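Long-range contacts in PP1b (Porcine reproductive and respiratory syndrome virus, PDB 6JDR), which probably unwinds RNA and DNA duplexes with 5' to 3' polarity at the expense of ATP, as the zinc-binding helicase piece of the viral replicase polyprotein: residues A[8-13]-A[23-28]; A[15-20]-A[123-128]. The protein carries 1 engineered substitution. All blocks are in the same frame, centred on the assembly; numbering follows the deposited sequence.

Contact 1: A[8-13]-A[23-28]; sequences GYCGAP and DVCVYH. With ZN (zinc ion), chain C.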
# COMPACT_ATOMS: atom_id res chain seq x y z
N GLY A 8 -21.42 -4.15 -16.17
CA GLY A 8 -20.62 -3.75 -15.02
C GLY A 8 -20.50 -4.81 -13.94
O GLY A 8 -19.57 -4.79 -13.15
N TYR A 9 -21.46 -5.74 -13.90
CA TYR A 9 -21.43 -6.86 -12.97
C TYR A 9 -20.58 -8.01 -13.51
O TYR A 9 -19.58 -8.41 -12.89
CB TYR A 9 -22.83 -7.39 -12.68
CG TYR A 9 -23.74 -6.47 -11.90
CD1 TYR A 9 -23.48 -6.17 -10.57
CD2 TYR A 9 -24.88 -5.92 -12.49
CE1 TYR A 9 -24.31 -5.33 -9.84
CE2 TYR A 9 -25.72 -5.09 -11.77
CZ TYR A 9 -25.44 -4.79 -10.45
OH TYR A 9 -26.26 -3.96 -9.73
N CYS A 10 -20.98 -8.53 -14.67
CA CYS A 10 -20.47 -9.81 -15.19
C CYS A 10 -19.66 -9.73 -16.49
O CYS A 10 -19.12 -10.74 -16.93
CB CYS A 10 -21.64 -10.76 -15.42
SG CYS A 10 -22.74 -10.24 -16.75
N GLY A 11 -19.59 -8.56 -17.11
CA GLY A 11 -18.82 -8.39 -18.34
C GLY A 11 -19.49 -8.85 -19.63
O GLY A 11 -18.90 -8.71 -20.71
N ALA A 12 -20.70 -9.40 -19.55
CA ALA A 12 -21.44 -9.81 -20.74
C ALA A 12 -21.89 -8.57 -21.53
O ALA A 12 -21.86 -7.47 -21.00
CB ALA A 12 -22.65 -10.64 -20.34
N PRO A 13 -22.29 -8.75 -22.81
CA PRO A 13 -22.79 -7.61 -23.60
C PRO A 13 -23.95 -6.87 -22.92
O PRO A 13 -24.86 -7.52 -22.39
CB PRO A 13 -23.25 -8.27 -24.91
CG PRO A 13 -22.38 -9.47 -25.03
CD PRO A 13 -22.20 -9.97 -23.62
N ASP A 23 -23.66 0.04 -16.82
CA ASP A 23 -24.04 -0.81 -17.96
C ASP A 23 -24.42 -2.20 -17.46
O ASP A 23 -23.69 -2.79 -16.67
CB ASP A 23 -22.89 -0.95 -18.95
CG ASP A 23 -22.59 0.32 -19.70
OD1 ASP A 23 -23.55 1.03 -20.09
OD2 ASP A 23 -21.40 0.62 -19.91
N VAL A 24 -25.54 -2.72 -17.94
CA VAL A 24 -26.02 -4.03 -17.52
C VAL A 24 -26.50 -4.88 -18.68
O VAL A 24 -27.03 -4.38 -19.68
CB VAL A 24 -27.14 -3.93 -16.46
CG1 VAL A 24 -26.58 -3.44 -15.13
CG2 VAL A 24 -28.27 -3.01 -16.93
N CYS A 25 -26.30 -6.19 -18.54
CA CYS A 25 -26.80 -7.17 -19.50
C CYS A 25 -28.25 -7.47 -19.18
O CYS A 25 -28.78 -7.02 -18.16
CB CYS A 25 -25.96 -8.45 -19.41
SG CYS A 25 -26.10 -9.30 -17.82
N VAL A 26 -28.88 -8.24 -20.06
CA VAL A 26 -30.31 -8.56 -19.95
C VAL A 26 -30.64 -9.18 -18.59
O VAL A 26 -31.64 -8.83 -17.97
CB VAL A 26 -30.74 -9.51 -21.10
CG1 VAL A 26 -32.14 -10.08 -20.87
CG2 VAL A 26 -30.68 -8.78 -22.44
N TYR A 27 -29.79 -10.09 -18.13
CA TYR A 27 -30.00 -10.75 -16.84
C TYR A 27 -30.01 -9.74 -15.69
O TYR A 27 -30.93 -9.74 -14.88
CB TYR A 27 -28.92 -11.82 -16.61
CG TYR A 27 -29.06 -12.54 -15.30
CD1 TYR A 27 -30.10 -13.45 -15.09
CD2 TYR A 27 -28.16 -12.32 -14.26
CE1 TYR A 27 -30.23 -14.12 -13.88
CE2 TYR A 27 -28.29 -12.98 -13.05
CZ TYR A 27 -29.32 -13.88 -12.86
OH TYR A 27 -29.45 -14.54 -11.66
N HIS A 28 -29.00 -8.87 -15.65
CA HIS A 28 -28.83 -7.94 -14.54
C HIS A 28 -29.75 -6.73 -14.55
O HIS A 28 -29.71 -5.92 -13.62
CB HIS A 28 -27.37 -7.49 -14.44
CG HIS A 28 -26.47 -8.53 -13.86
ND1 HIS A 28 -25.57 -9.24 -14.62
CD2 HIS A 28 -26.34 -8.98 -12.59
CE1 HIS A 28 -24.92 -10.09 -13.85
NE2 HIS A 28 -25.36 -9.95 -12.61
ZN ZN C . -24.38 -8.91 -16.34

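Contact 2: A[15-20]-A[123-128]; sequences PYATAC and TALLPT. With ZN (zinc ion), chain B.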
# COMPACT_ATOMS: atom_id res chain seq x y z
N PRO A 15 -26.79 -4.07 -23.46
CA PRO A 15 -27.60 -3.12 -24.22
C PRO A 15 -28.31 -2.08 -23.34
O PRO A 15 -28.71 -1.04 -23.85
CB PRO A 15 -28.63 -4.01 -24.94
CG PRO A 15 -28.58 -5.35 -24.28
CD PRO A 15 -27.46 -5.37 -23.28
N TYR A 16 -28.45 -2.35 -22.05
CA TYR A 16 -29.16 -1.45 -21.14
C TYR A 16 -28.24 -0.87 -20.08
O TYR A 16 -27.07 -1.25 -19.99
CB TYR A 16 -30.34 -2.19 -20.50
CG TYR A 16 -31.27 -2.74 -21.56
CD1 TYR A 16 -32.26 -1.95 -22.12
CD2 TYR A 16 -31.12 -4.04 -22.03
CE1 TYR A 16 -33.10 -2.44 -23.10
CE2 TYR A 16 -31.95 -4.54 -23.02
CZ TYR A 16 -32.94 -3.74 -23.56
OH TYR A 16 -33.77 -4.22 -24.53
N ALA A 17 -28.76 0.06 -19.29
CA ALA A 17 -27.99 0.70 -18.24
C ALA A 17 -28.89 1.16 -17.09
O ALA A 17 -30.07 1.42 -17.28
CB ALA A 17 -27.23 1.89 -18.80
N THR A 18 -28.31 1.25 -15.89
CA THR A 18 -29.02 1.78 -14.73
C THR A 18 -29.03 3.29 -14.82
O THR A 18 -28.19 3.88 -15.50
CB THR A 18 -28.37 1.36 -13.39
OG1 THR A 18 -27.09 2.00 -13.24
CG2 THR A 18 -28.20 -0.16 -13.31
N ALA A 19 -29.97 3.91 -14.13
CA ALA A 19 -30.05 5.37 -14.07
C ALA A 19 -28.80 5.98 -13.42
O ALA A 19 -28.47 7.13 -13.68
CB ALA A 19 -31.30 5.80 -13.32
N CYS A 20 -28.12 5.20 -12.58
CA CYS A 20 -26.89 5.65 -11.92
C CYS A 20 -25.62 5.37 -12.73
O CYS A 20 -24.51 5.49 -12.20
CB CYS A 20 -26.79 5.03 -10.52
SG CYS A 20 -26.42 3.27 -10.52
N THR A 123 -33.68 12.16 -19.69
CA THR A 123 -33.08 12.09 -18.37
C THR A 123 -31.66 11.57 -18.55
O THR A 123 -31.46 10.51 -19.14
CB THR A 123 -33.86 11.15 -17.44
OG1 THR A 123 -33.96 9.85 -18.04
CG2 THR A 123 -35.25 11.69 -17.17
N ALA A 124 -30.69 12.33 -18.07
CA ALA A 124 -29.29 11.93 -18.14
C ALA A 124 -28.99 10.84 -17.12
O ALA A 124 -29.52 10.85 -16.00
CB ALA A 124 -28.39 13.13 -17.89
N LEU A 125 -28.15 9.88 -17.51
CA LEU A 125 -27.58 8.92 -16.57
C LEU A 125 -26.62 9.65 -15.64
O LEU A 125 -25.84 10.49 -16.09
CB LEU A 125 -26.83 7.81 -17.31
CG LEU A 125 -27.64 6.56 -17.66
CD1 LEU A 125 -28.98 6.91 -18.28
CD2 LEU A 125 -26.83 5.65 -18.58
N LEU A 126 -26.68 9.33 -14.36
CA LEU A 126 -25.76 9.91 -13.38
C LEU A 126 -24.37 9.30 -13.53
O LEU A 126 -24.22 8.19 -14.06
CB LEU A 126 -26.28 9.68 -11.95
CG LEU A 126 -27.64 10.30 -11.61
CD1 LEU A 126 -28.15 9.80 -10.27
CD2 LEU A 126 -27.55 11.82 -11.60
N PRO A 127 -23.34 10.02 -13.07
CA PRO A 127 -21.98 9.47 -13.14
C PRO A 127 -21.65 8.45 -12.04
O PRO A 127 -20.57 7.87 -12.07
CB PRO A 127 -21.10 10.72 -12.99
CG PRO A 127 -21.91 11.65 -12.16
CD PRO A 127 -23.35 11.39 -12.52
N THR A 128 -22.57 8.22 -11.10
CA THR A 128 -22.30 7.37 -9.93
C THR A 128 -21.47 6.13 -10.26
O THR A 128 -20.40 5.93 -9.69
CB THR A 128 -23.60 6.92 -9.23
OG1 THR A 128 -24.49 8.04 -9.09
CG2 THR A 128 -23.29 6.34 -7.85
ZN ZN B . -28.27 2.42 -9.49
O HOH W 1 -30.68 9.04 -14.01

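Contact 1: A[8-13]-A[23-28]
The imidazole of His28 ligates zinc at its rim while Tyr9 packs over one of its faces, so a single ring serves both a metal site and an aromatic pair. Tyr9 CB stands almost on the ring normal, 3.6 Å from the imidazole centroid, a CH-pi contact. Beyond it the phenol forms an offset stack with the imidazole, the planes inclined at 29°. With CG of Tyr9 anti to its carbonyl carbon (chi1 -68°), the ring leans over the CG–CD2 side of His28, and Tyr9 CD2 comes within 3.3 Å of His28 CG. Further out, Tyr9 CE2 meets Val24 CG1 at 3.8 Å, while the hydroxyl is taken by Asp65 and by His32 of the next zinc site.

The zinc is bound by Cys10 SG, Cys25 SG and His28 ND1, with Cys7 as fourth ligand: a site of three cysteines and one histidine, whose first two cysteines are spaced as a CxxC pair, within the arterivirus zinc-binding domain. Cys10 SG lies at the imidazole edge, 3.6 Å from His28 CE1. The same sulfur accepts the N-H of Ala12, a second-shell bond that should stabilise the thiolate.

Away from the metal, Gly8 N donates to Asp23 O at 2.7 Å, nearly straight at 171°. At the other end, Pro13 O lies against Cys25 and makes a CA-H...O contact with Cys25 CA (3.5 Å).

Contact 2: A[15-20]-A[123-128]
Leu125 is laid by its branch against the Thr18 carbonyl and the Ala17 methyl: CG sits 3.5 Å from Thr18 O, and the CD2 methyl reaches on to Ala17 CB at 3.8 Å. Its chi1 of -92° departs from the staggered value near -60° and sets CG beside the carbonyl oxygen; the second torsion then swings CD2 onto Ala17 CB. Arg94 and Leu101, from two neighbouring strands of the four-stranded sheet, also touch both Ala17 and Leu125, which places this packing between strand 16-17 and the sheet that holds strands 93-97 and 100-104.

The backbone supplies the main polar link. Leu126 N donates to Ala19 O at 2.9 Å (168°). A water gives a second hydrogen bond to Ala19 O and another to Ala124 O, bridging the two segments; CA of Leu125 adds a longer C-H contact to Ala19 O.

At Cys20 the SG lies between backbone N and carbonyl carbon (chi1 72°), directed to a zinc at 2.3 Å whose other ligands are His32, His34 and Cys35. Thr128 approaches the same residue through its CB, 3.4 Å from Cys20 O and 3.9 Å from Cys20 CB.

Two hydrogen-bond donors, one peptide N-H and one water, thus converge on Ala19 O, in the peptide that leads into Cys20. They probably hold that turn in place, so that the position of the zinc ligand does not depend on side-chain hydrogen bonds across this contact.

Overall arrangement
From the N terminus, residues 8-13 come first, then 15-20, then 23-28, and finally 123-128. Contact 1 closes a short loop, with nine residues between its segments; contact 2 starts within that loop, and its second segment begins after a further 102 residues, so the two cross rather than nest. Their centres lie 13 Å apart, and they meet in the two-stranded antiparallel sheet of 16-17 and 23-24, where Val24 N lies 2.9 Å from Tyr16 O. Contact 1 folds the zinc-binding domain on itself round one metal. Contact 2 joins a second zinc site of that domain to the chain just past strand 118-124 of the four-stranded sheet.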